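Local coordinates for nucleoporin nup120 (Schizosaccharomyces pombe, PDB 4GQ2), which is a structural component of the nuclear pore complex, whose nucleoporins can also dock transiently associated nuclear transport factors, at residues Val261-Leu264 and Ser265-Gln268; Leu700-Ile703 and Thr704-Asp708; Gln772-Ser775 and Ala776-Ser780. All blocks are in the same frame, centred on the assembly; numbering follows the deposited sequence.

Contact 1. Residues Val261-Leu264 and Ser265-Gln268; sequences VLDL and STNQ
The carboxylate of Asp-263 is the flat group of this turn, and the hydroxyls of Ser-265 and Thr-266 gather at it. Thr-266 OG1 gives a hydrogen bond to Asp-263 OD2 at 2.9 Å. It meets that oxygen from above the carboxylate plane, 35° out of it. Ser-265 OG lies close to both oxygens, 2.7 Å from Asp-263 OD2 and 3.0 Å from Asp-263 OD1. The Asp-263 carboxylate swings out over the turn because its CG stands anti to the backbone N (chi1 -174°). The backbone of Asp-263 holds the turn as well. Asp-263 N bonds Gln-268 O at 2.8 Å. Asp-263 O accepts from Thr-266 N at 3.3 Å, and weakly from the N of Asn-267 and of Gln-268. With an alanine here the Thr-266 hydroxyl would probably lose its acceptor, and Ser-265 OG the carboxylate beside it. The amide of Asn-267 has its partners outside the turn: OD1 bonds Lys-195 NZ, which also makes a weak bond to Leu-264 O, and ND2 bonds Gln-208 OE1. Leu-262 CD1 lies 3.9 Å from Gln-268 O. Together the residues form a tight beta hairpin, with Asn-267 in the left-handed backbone region. It joins strand 258-263 to strand 268-274, the last two strands of a four-stranded antiparallel sheet of the beta-propeller domain. Leu-262 packs on Leu-250 and Met-252 of strand 249-254. Leu-264 touches Ile-179 and Asn-248 in loops, and Gln-268 OE1 bonds Ser-213 OG.

Contact 2. Residues Leu700-Ile703 and Thr704-Asp708; sequences LSLI and TSQQD
Ser-705 turns its hydroxyl back on the last turn of the helix and bonds Ser-701 O, with OG 2.8 Å from that oxygen. The donor sits nearly in line with the carbonyl, at a C=O...OG angle of 177°. The torsion allows this, since OG lies beside the residue's own backbone N (chi1 -52°). Thr-704 stays on the helix path one residue earlier. Thr-704 N bonds Leu-700 O at 3.1 Å, and Thr-704 CG2 lies 3.4 Å from Leu-700 O. The chain then tightens. Ser-705 N bonds Leu-702 O at 3.2 Å, and Gln-706 N bonds Ile-703 O at 3.1 Å. This is the C-terminal end of helix 672-703, closed by a type I beta turn from Ile-703 to Gln-706, within the helical domain of the protein. Serine and threonine side chains lie among the last carbonyls, where the regular helix bonding runs out. The side chain of Gln-706 bends back beside Leu-702. Beyond the turn, Gln-707 centres an inverse gamma turn, and Asp-708 is the N-cap of helix 709-713, its OD1 bonded to Leu-711 N. Outside the segments, Ser-701 OG bonds Leu-616 O of helix 612-624. Leu-702 and Ile-703 pack on Leu-636 and Leu-640 of helix 630-641, and Leu-700 meets Leu-721 and Leu-725 of helix 719-739.

Contact 3. Residues Gln772-Ser775 and Ala776-Ser780; sequences QFFS and ALNYS
Asn-778 folds its side-chain amide back on the helix end and gives ND2 to Phe-774 O at 3.0 Å. The donor stands above the carbonyl plane, 38° out of it. The same ND2 lies over one face of the Phe-774 ring, 3.2 Å above its plane and offset toward the rim. Amide and ring planes are 57° apart. Two torsions bring them together: Asn-778 CG sits beside its own backbone N (chi1 -72°), and Phe-774 CG is turned the other way, anti to its N. Phe-774 O is therefore held by the Asn-778 amide, with a weak bond from Asn-778 N besides. Asn-778 N has its better acceptor in Ser-775 O, at 3.2 Å. The preceding turn is regular. Ala-776 N bonds Gln-772 O at 2.9 Å, and Leu-777 N bonds Phe-773 O at 3.2 Å. Ser-780 OG bonds Asn-778 O at 2.9 Å. Two other side chains bond back along the chain: Ser-775 OG to Leu-771 O, and Gln-772 OE1 accepts from Asn-768 N. Tyr-779 OH reaches Ser-93 OG. The apolar pair is Phe-773 and Leu-777. Leu-777 CD1 comes obliquely to Phe-773 CE1 at 3.7 Å. Phe-773 continues onto Leu-816 and Leu-820 of helix 812-822. Phe-774 touches Ser-798 of helix 790-803, while Ser-775 packs on Val-678 and Leu-682 of helix 672-703. The whole is the C-terminal end of a short helix, 770-777, buried among other helices. Asn-778 serves the carbonyls of Phe-774 and Ser-775 at this end, and Tyr-779 N serves that of Ala-776.

Overall arrangement
The three contacts are local chain turns set far apart in one chain, and none touches another. Contact 1 is a hairpin in the beta-propeller, while contacts 2 and 3 close helices. Contacts 1 and 2 lie on opposite sides of the chain's centre, with centres 79 Å apart. Contact 3 lies between these extremes, about 13 Å from the centre of the chain. Its centre is 49 Å from that of contact 1 and 40 Å from that of contact 2. Helix 672-703 links the last two contacts: it ends at contact 2, and its earlier residues Val-678 and Leu-682 pack on Ser-775 of contact 3.

Contact 1. Residues Val261-Leu264 and Ser265-Gln268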
ATOM      1  N   VAL A 261      17.459   5.990  50.407  1.00 71.72           N
ATOM      2  CA  VAL A 261      18.158   6.972  49.580  1.00 61.39           C
ATOM      3  C   VAL A 261      19.663   6.828  49.785  1.00 64.14           C
ATOM      4  O   VAL A 261      20.167   7.040  50.891  1.00 71.36           O
ATOM      5  CB  VAL A 261      17.737   8.411  49.925  1.00 53.46           C
ATOM      6  CG1 VAL A 261      18.303   9.390  48.908  1.00 52.04           C
ATOM      7  CG2 VAL A 261      16.224   8.522  49.989  1.00 52.05           C
ATOM      8  N   LEU A 262      20.372   6.453  48.722  1.00 56.82           N
ATOM      9  CA  LEU A 262      21.821   6.287  48.776  1.00 60.23           C
ATOM     10  C   LEU A 262      22.524   7.502  48.185  1.00 65.64           C
ATOM     11  O   LEU A 262      22.257   7.889  47.044  1.00 71.58           O
ATOM     12  CB  LEU A 262      22.247   5.028  48.024  1.00 61.17           C
ATOM     13  CG  LEU A 262      23.690   4.570  48.244  1.00 74.74           C
ATOM     14  CD1 LEU A 262      23.784   3.659  49.460  1.00 86.58           C
ATOM     15  CD2 LEU A 262      24.220   3.862  47.006  1.00 77.11           C
ATOM     16  N   ASP A 263      23.418   8.105  48.962  1.00 65.05           N
ATOM     17  CA  ASP A 263      24.168   9.258  48.484  1.00 63.38           C
ATOM     18  C   ASP A 263      25.422   8.783  47.765  1.00 75.06           C
ATOM     19  O   ASP A 263      26.345   8.261  48.390  1.00 67.72           O
ATOM     20  CB  ASP A 263      24.523  10.202  49.633  1.00 62.10           C
ATOM     21  CG  ASP A 263      25.186  11.482  49.160  1.00 71.00           C
ATOM     22  OD1 ASP A 263      24.839  11.984  48.070  1.00 85.22           O
ATOM     23  OD2 ASP A 263      26.060  11.993  49.887  1.00 78.00           O
ATOM     24  N   LEU A 264      25.434   8.968  46.447  1.00 77.61           N
ATOM     25  CA  LEU A 264      26.515   8.484  45.589  1.00 73.46           C
ATOM     26  C   LEU A 264      27.816   9.281  45.718  1.00 72.57           C
ATOM     27  O   LEU A 264      28.883   8.794  45.341  1.00 61.07           O
ATOM     28  CB  LEU A 264      26.061   8.468  44.128  1.00 69.80           C
ATOM     29  CG  LEU A 264      24.948   7.489  43.761  1.00 78.07           C
ATOM     30  CD1 LEU A 264      24.176   8.013  42.561  1.00 86.14           C
ATOM     31  CD2 LEU A 264      25.506   6.097  43.494  1.00 67.20           C
ATOM     32  N   SER A 265      27.728  10.504  46.237  1.00 75.58           N
ATOM     33  CA  SER A 265      28.927  11.303  46.491  1.00 85.61           C
ATOM     34  C   SER A 265      29.767  10.669  47.598  1.00 82.43           C
ATOM     35  O   SER A 265      30.996  10.709  47.547  1.00 80.46           O
ATOM     36  CB  SER A 265      28.569  12.750  46.845  1.00 85.73           C
ATOM     37  OG  SER A 265      27.764  12.809  48.007  1.00 94.01           O
ATOM     38  N   THR A 266      29.091  10.061  48.574  1.00 77.94           N
ATOM     39  CA  THR A 266      29.750   9.474  49.743  1.00 70.38           C
ATOM     40  C   THR A 266      29.530   7.959  49.900  1.00 71.30           C
ATOM     41  O   THR A 266      30.121   7.336  50.787  1.00 64.30           O
ATOM     42  CB  THR A 266      29.322  10.194  51.041  1.00 70.66           C
ATOM     43  OG1 THR A 266      27.894  10.163  51.163  1.00 83.18           O
ATOM     44  CG2 THR A 266      29.793  11.646  51.038  1.00 62.40           C
ATOM     45  N   ASN A 267      28.688   7.381  49.036  1.00 74.14           N
ATOM     46  CA  ASN A 267      28.313   5.947  49.076  1.00 60.18           C
ATOM     47  C   ASN A 267      27.645   5.474  50.370  1.00 69.14           C
ATOM     48  O   ASN A 267      27.649   4.276  50.681  1.00 71.49           O
ATOM     49  CB  ASN A 267      29.499   5.039  48.719  1.00 61.14           C
ATOM     50  CG  ASN A 267      29.835   5.068  47.239  1.00 65.07           C
ATOM     51  OD1 ASN A 267      29.188   5.764  46.450  1.00 65.34           O
ATOM     52  ND2 ASN A 267      30.856   4.306  46.854  1.00 62.99           N
ATOM     53  N   GLN A 268      27.069   6.417  51.111  1.00 70.58           N
ATOM     54  CA  GLN A 268      26.377   6.108  52.357  1.00 79.18           C
ATOM     55  C   GLN A 268      24.868   6.227  52.169  1.00 76.39           C
ATOM     56  O   GLN A 268      24.397   6.990  51.321  1.00 71.35           O
ATOM     57  CB  GLN A 268      26.838   7.047  53.484  1.00 90.67           C
ATOM     58  CG  GLN A 268      28.348   7.128  53.699  1.00 95.12           C
ATOM     59  CD  GLN A 268      28.972   5.820  54.170  1.00103.01           C
ATOM     60  OE1 GLN A 268      28.427   5.124  55.029  1.00 91.52           O
ATOM     61  NE2 GLN A 268      30.131   5.488  53.611  1.00106.55           N
TER

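Contact 2. Residues Leu700-Ile703 and Thr704-Asp708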
ATOM      1  N   LEU A 700     -28.532   9.145   1.903  1.00 36.81           N
ATOM      2  CA  LEU A 700     -29.020  10.128   0.932  1.00 39.43           C
ATOM      3  C   LEU A 700     -29.630   9.469  -0.305  1.00 45.13           C
ATOM      4  O   LEU A 700     -30.689   9.882  -0.779  1.00 57.10           O
ATOM      5  CB  LEU A 700     -27.896  11.097   0.544  1.00 39.89           C
ATOM      6  CG  LEU A 700     -27.813  12.448   1.269  1.00 50.50           C
ATOM      7  CD1 LEU A 700     -28.589  12.496   2.584  1.00 44.45           C
ATOM      8  CD2 LEU A 700     -26.366  12.877   1.473  1.00 49.98           C
ATOM      9  N   SER A 701     -28.967   8.429  -0.802  1.00 43.38           N
ATOM     10  CA  SER A 701     -29.459   7.646  -1.929  1.00 42.87           C
ATOM     11  C   SER A 701     -30.790   6.941  -1.650  1.00 44.12           C
ATOM     12  O   SER A 701     -31.627   6.813  -2.545  1.00 48.78           O
ATOM     13  CB  SER A 701     -28.403   6.617  -2.345  1.00 45.89           C
ATOM     14  OG  SER A 701     -28.957   5.641  -3.205  1.00 41.34           O
ATOM     15  N   LEU A 702     -30.969   6.459  -0.424  1.00 45.83           N
ATOM     16  CA  LEU A 702     -32.222   5.817  -0.022  1.00 44.65           C
ATOM     17  C   LEU A 702     -33.368   6.837  -0.012  1.00 45.51           C
ATOM     18  O   LEU A 702     -34.414   6.612  -0.614  1.00 46.08           O
ATOM     19  CB  LEU A 702     -32.071   5.171   1.363  1.00 39.59           C
ATOM     20  CG  LEU A 702     -33.178   4.219   1.841  1.00 43.00           C
ATOM     21  CD1 LEU A 702     -32.599   3.175   2.773  1.00 38.05           C
ATOM     22  CD2 LEU A 702     -34.329   4.951   2.523  1.00 43.37           C
ATOM     23  N   ILE A 703     -33.132   7.949   0.679  1.00 42.90           N
ATOM     24  CA  ILE A 703     -34.092   9.024   0.880  1.00 39.49           C
ATOM     25  C   ILE A 703     -34.644   9.573  -0.435  1.00 47.99           C
ATOM     26  O   ILE A 703     -35.857   9.692  -0.594  1.00 49.09           O
ATOM     27  CB  ILE A 703     -33.431  10.172   1.685  1.00 43.29           C
ATOM     28  CG1 ILE A 703     -33.176   9.742   3.130  1.00 36.13           C
ATOM     29  CG2 ILE A 703     -34.268  11.448   1.637  1.00 49.30           C
ATOM     30  CD1 ILE A 703     -32.220  10.657   3.871  1.00 45.57           C
ATOM     31  N   THR A 704     -33.755   9.888  -1.376  1.00 46.43           N
ATOM     32  CA  THR A 704     -34.149  10.549  -2.622  1.00 39.07           C
ATOM     33  C   THR A 704     -34.788   9.587  -3.623  1.00 41.22           C
ATOM     34  O   THR A 704     -35.160   9.989  -4.721  1.00 44.08           O
ATOM     35  CB  THR A 704     -32.975  11.306  -3.288  1.00 41.84           C
ATOM     36  OG1 THR A 704     -31.938  10.377  -3.656  1.00 42.05           O
ATOM     37  CG2 THR A 704     -32.412  12.378  -2.343  1.00 34.65           C
ATOM     38  N   SER A 705     -34.915   8.322  -3.239  1.00 48.45           N
ATOM     39  CA  SER A 705     -35.586   7.326  -4.073  1.00 49.47           C
ATOM     40  C   SER A 705     -36.942   6.935  -3.484  1.00 51.91           C
ATOM     41  O   SER A 705     -37.654   6.101  -4.045  1.00 47.29           O
ATOM     42  CB  SER A 705     -34.707   6.085  -4.222  1.00 52.75           C
ATOM     43  OG  SER A 705     -33.403   6.439  -4.647  1.00 60.13           O
ATOM     44  N   GLN A 706     -37.289   7.535  -2.347  1.00 50.88           N
ATOM     45  CA  GLN A 706     -38.551   7.243  -1.674  1.00 57.46           C
ATOM     46  C   GLN A 706     -39.718   8.066  -2.195  1.00 63.48           C
ATOM     47  O   GLN A 706     -39.602   9.280  -2.374  1.00 67.95           O
ATOM     48  CB  GLN A 706     -38.405   7.479  -0.175  1.00 59.94           C
ATOM     49  CG  GLN A 706     -38.463   6.219   0.665  1.00 61.11           C
ATOM     50  CD  GLN A 706     -37.745   5.039   0.052  1.00 46.88           C
ATOM     51  OE1 GLN A 706     -36.526   5.043  -0.108  1.00 50.85           O
ATOM     52  NE2 GLN A 706     -38.502   4.007  -0.280  1.00 45.73           N
ATOM     53  N   GLN A 707     -40.844   7.397  -2.427  1.00 61.91           N
ATOM     54  CA  GLN A 707     -42.093   8.086  -2.753  1.00 55.20           C
ATOM     55  C   GLN A 707     -42.820   8.491  -1.471  1.00 53.63           C
ATOM     56  O   GLN A 707     -43.920   8.018  -1.188  1.00 61.67           O
ATOM     57  CB  GLN A 707     -42.985   7.220  -3.651  1.00 53.73           C
ATOM     58  CG  GLN A 707     -42.342   6.803  -4.968  1.00 59.44           C
ATOM     59  CD  GLN A 707     -41.880   7.987  -5.808  1.00 77.21           C
ATOM     60  OE1 GLN A 707     -42.693   8.746  -6.338  1.00 91.93           O
ATOM     61  NE2 GLN A 707     -40.567   8.142  -5.939  1.00 71.74           N
ATOM     62  N   ASP A 708     -42.176   9.353  -0.688  1.00 49.26           N
ATOM     63  CA  ASP A 708     -42.763   9.904   0.527  1.00 48.91           C
ATOM     64  C   ASP A 708     -42.469  11.382   0.508  1.00 54.41           C
ATOM     65  O   ASP A 708     -41.313  11.789   0.651  1.00 59.97           O
ATOM     66  CB  ASP A 708     -42.177   9.250   1.782  1.00 46.20           C
ATOM     67  CG  ASP A 708     -42.746   9.830   3.071  1.00 56.24           C
ATOM     68  OD1 ASP A 708     -42.400  10.977   3.441  1.00 52.60           O
ATOM     69  OD2 ASP A 708     -43.529   9.122   3.736  1.00 61.33           O
TER

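Contact 3. Residues Gln772-Ser775 and Ala776-Ser780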
ATOM      1  N   GLN A 772       3.258   7.254   3.052  1.00 39.20           N
ATOM      2  CA  GLN A 772       4.361   7.807   3.843  1.00 32.88           C
ATOM      3  C   GLN A 772       4.925   9.053   3.154  1.00 35.74           C
ATOM      4  O   GLN A 772       5.284  10.027   3.813  1.00 46.26           O
ATOM      5  CB  GLN A 772       5.467   6.757   4.075  1.00 32.47           C
ATOM      6  CG  GLN A 772       5.025   5.554   4.903  1.00 35.79           C
ATOM      7  CD  GLN A 772       5.992   4.381   4.864  1.00 41.08           C
ATOM      8  OE1 GLN A 772       6.898   4.319   4.030  1.00 42.68           O
ATOM      9  NE2 GLN A 772       5.801   3.435   5.778  1.00 35.65           N
ATOM     10  N   PHE A 773       4.997   9.014   1.826  1.00 38.53           N
ATOM     11  CA  PHE A 773       5.405  10.160   1.007  1.00 34.10           C
ATOM     12  C   PHE A 773       4.436  11.336   1.230  1.00 37.68           C
ATOM     13  O   PHE A 773       4.866  12.460   1.497  1.00 34.29           O
ATOM     14  CB  PHE A 773       5.419   9.721  -0.457  1.00 34.62           C
ATOM     15  CG  PHE A 773       5.950  10.744  -1.420  1.00 33.04           C
ATOM     16  CD1 PHE A 773       5.125  11.736  -1.927  1.00 32.77           C
ATOM     17  CD2 PHE A 773       7.259  10.661  -1.888  1.00 35.71           C
ATOM     18  CE1 PHE A 773       5.602  12.655  -2.852  1.00 32.56           C
ATOM     19  CE2 PHE A 773       7.743  11.579  -2.811  1.00 34.21           C
ATOM     20  CZ  PHE A 773       6.912  12.576  -3.298  1.00 29.84           C
ATOM     21  N   PHE A 774       3.132  11.070   1.129  1.00 35.22           N
ATOM     22  CA  PHE A 774       2.114  12.070   1.467  1.00 32.89           C
ATOM     23  C   PHE A 774       2.322  12.615   2.881  1.00 37.41           C
ATOM     24  O   PHE A 774       2.223  13.822   3.114  1.00 37.00           O
ATOM     25  CB  PHE A 774       0.718  11.453   1.362  1.00 30.59           C
ATOM     26  CG  PHE A 774      -0.396  12.372   1.794  1.00 27.56           C
ATOM     27  CD1 PHE A 774      -0.812  13.425   0.976  1.00 21.79           C
ATOM     28  CD2 PHE A 774      -1.040  12.176   3.005  1.00 26.97           C
ATOM     29  CE1 PHE A 774      -1.855  14.250   1.356  1.00 23.65           C
ATOM     30  CE2 PHE A 774      -2.083  13.011   3.400  1.00 26.97           C
ATOM     31  CZ  PHE A 774      -2.490  14.052   2.574  1.00 24.19           C
ATOM     32  N   SER A 775       2.606  11.713   3.819  1.00 34.31           N
ATOM     33  CA  SER A 775       2.794  12.087   5.212  1.00 34.60           C
ATOM     34  C   SER A 775       3.936  13.081   5.341  1.00 34.96           C
ATOM     35  O   SER A 775       3.828  14.073   6.057  1.00 40.60           O
ATOM     36  CB  SER A 775       3.052  10.844   6.065  1.00 32.91           C
ATOM     37  OG  SER A 775       1.894  10.026   6.112  1.00 34.74           O
ATOM     38  N   ALA A 776       5.016  12.826   4.612  1.00 35.96           N
ATOM     39  CA  ALA A 776       6.188  13.691   4.649  1.00 33.98           C
ATOM     40  C   ALA A 776       5.895  15.094   4.110  1.00 38.33           C
ATOM     41  O   ALA A 776       6.402  16.075   4.649  1.00 46.89           O
ATOM     42  CB  ALA A 776       7.348  13.047   3.915  1.00 26.38           C
ATOM     43  N   LEU A 777       5.056  15.194   3.077  1.00 36.71           N
ATOM     44  CA  LEU A 777       4.694  16.498   2.495  1.00 36.28           C
ATOM     45  C   LEU A 777       3.869  17.370   3.441  1.00 42.39           C
ATOM     46  O   LEU A 777       3.824  18.591   3.288  1.00 40.34           O
ATOM     47  CB  LEU A 777       3.924  16.330   1.181  1.00 35.53           C
ATOM     48  CG  LEU A 777       4.670  15.735  -0.013  1.00 45.11           C
ATOM     49  CD1 LEU A 777       3.692  15.339  -1.112  1.00 43.77           C
ATOM     50  CD2 LEU A 777       5.714  16.716  -0.528  1.00 48.71           C
ATOM     51  N   ASN A 778       3.204  16.739   4.405  1.00 42.94           N
ATOM     52  CA  ASN A 778       2.353  17.458   5.341  1.00 36.95           C
ATOM     53  C   ASN A 778       2.998  17.589   6.712  1.00 40.79           C
ATOM     54  O   ASN A 778       2.323  17.902   7.695  1.00 42.67           O
ATOM     55  CB  ASN A 778       1.000  16.760   5.454  1.00 35.38           C
ATOM     56  CG  ASN A 778       0.155  16.943   4.218  1.00 42.49           C
ATOM     57  OD1 ASN A 778      -0.482  17.975   4.043  1.00 46.79           O
ATOM     58  ND2 ASN A 778       0.147  15.938   3.346  1.00 42.42           N
ATOM     59  N   TYR A 779       4.307  17.338   6.766  1.00 41.80           N
ATOM     60  CA  TYR A 779       5.055  17.357   8.017  1.00 42.87           C
ATOM     61  C   TYR A 779       4.846  18.676   8.748  1.00 44.32           C
ATOM     62  O   TYR A 779       4.958  19.752   8.159  1.00 45.78           O
ATOM     63  CB  TYR A 779       6.546  17.100   7.770  1.00 39.91           C
ATOM     64  CG  TYR A 779       7.374  17.138   9.036  1.00 48.28           C
ATOM     65  CD1 TYR A 779       7.093  16.278  10.095  1.00 47.18           C
ATOM     66  CD2 TYR A 779       8.432  18.036   9.179  1.00 48.94           C
ATOM     67  CE1 TYR A 779       7.842  16.306  11.255  1.00 49.75           C
ATOM     68  CE2 TYR A 779       9.189  18.071  10.341  1.00 41.33           C
ATOM     69  CZ  TYR A 779       8.886  17.204  11.374  1.00 47.18           C
ATOM     70  OH  TYR A 779       9.617  17.216  12.537  1.00 59.10           O
ATOM     71  N   SER A 780       4.522  18.587  10.031  1.00 43.31           N
ATOM     72  CA  SER A 780       4.106  19.763  10.776  1.00 47.23           C
ATOM     73  C   SER A 780       4.518  19.741  12.237  1.00 54.17           C
ATOM     74  O   SER A 780       4.714  18.679  12.838  1.00 55.96           O
ATOM     75  CB  SER A 780       2.589  19.948  10.667  1.00 51.77           C
ATOM     76  OG  SER A 780       2.218  20.265   9.334  1.00 49.73           O
TER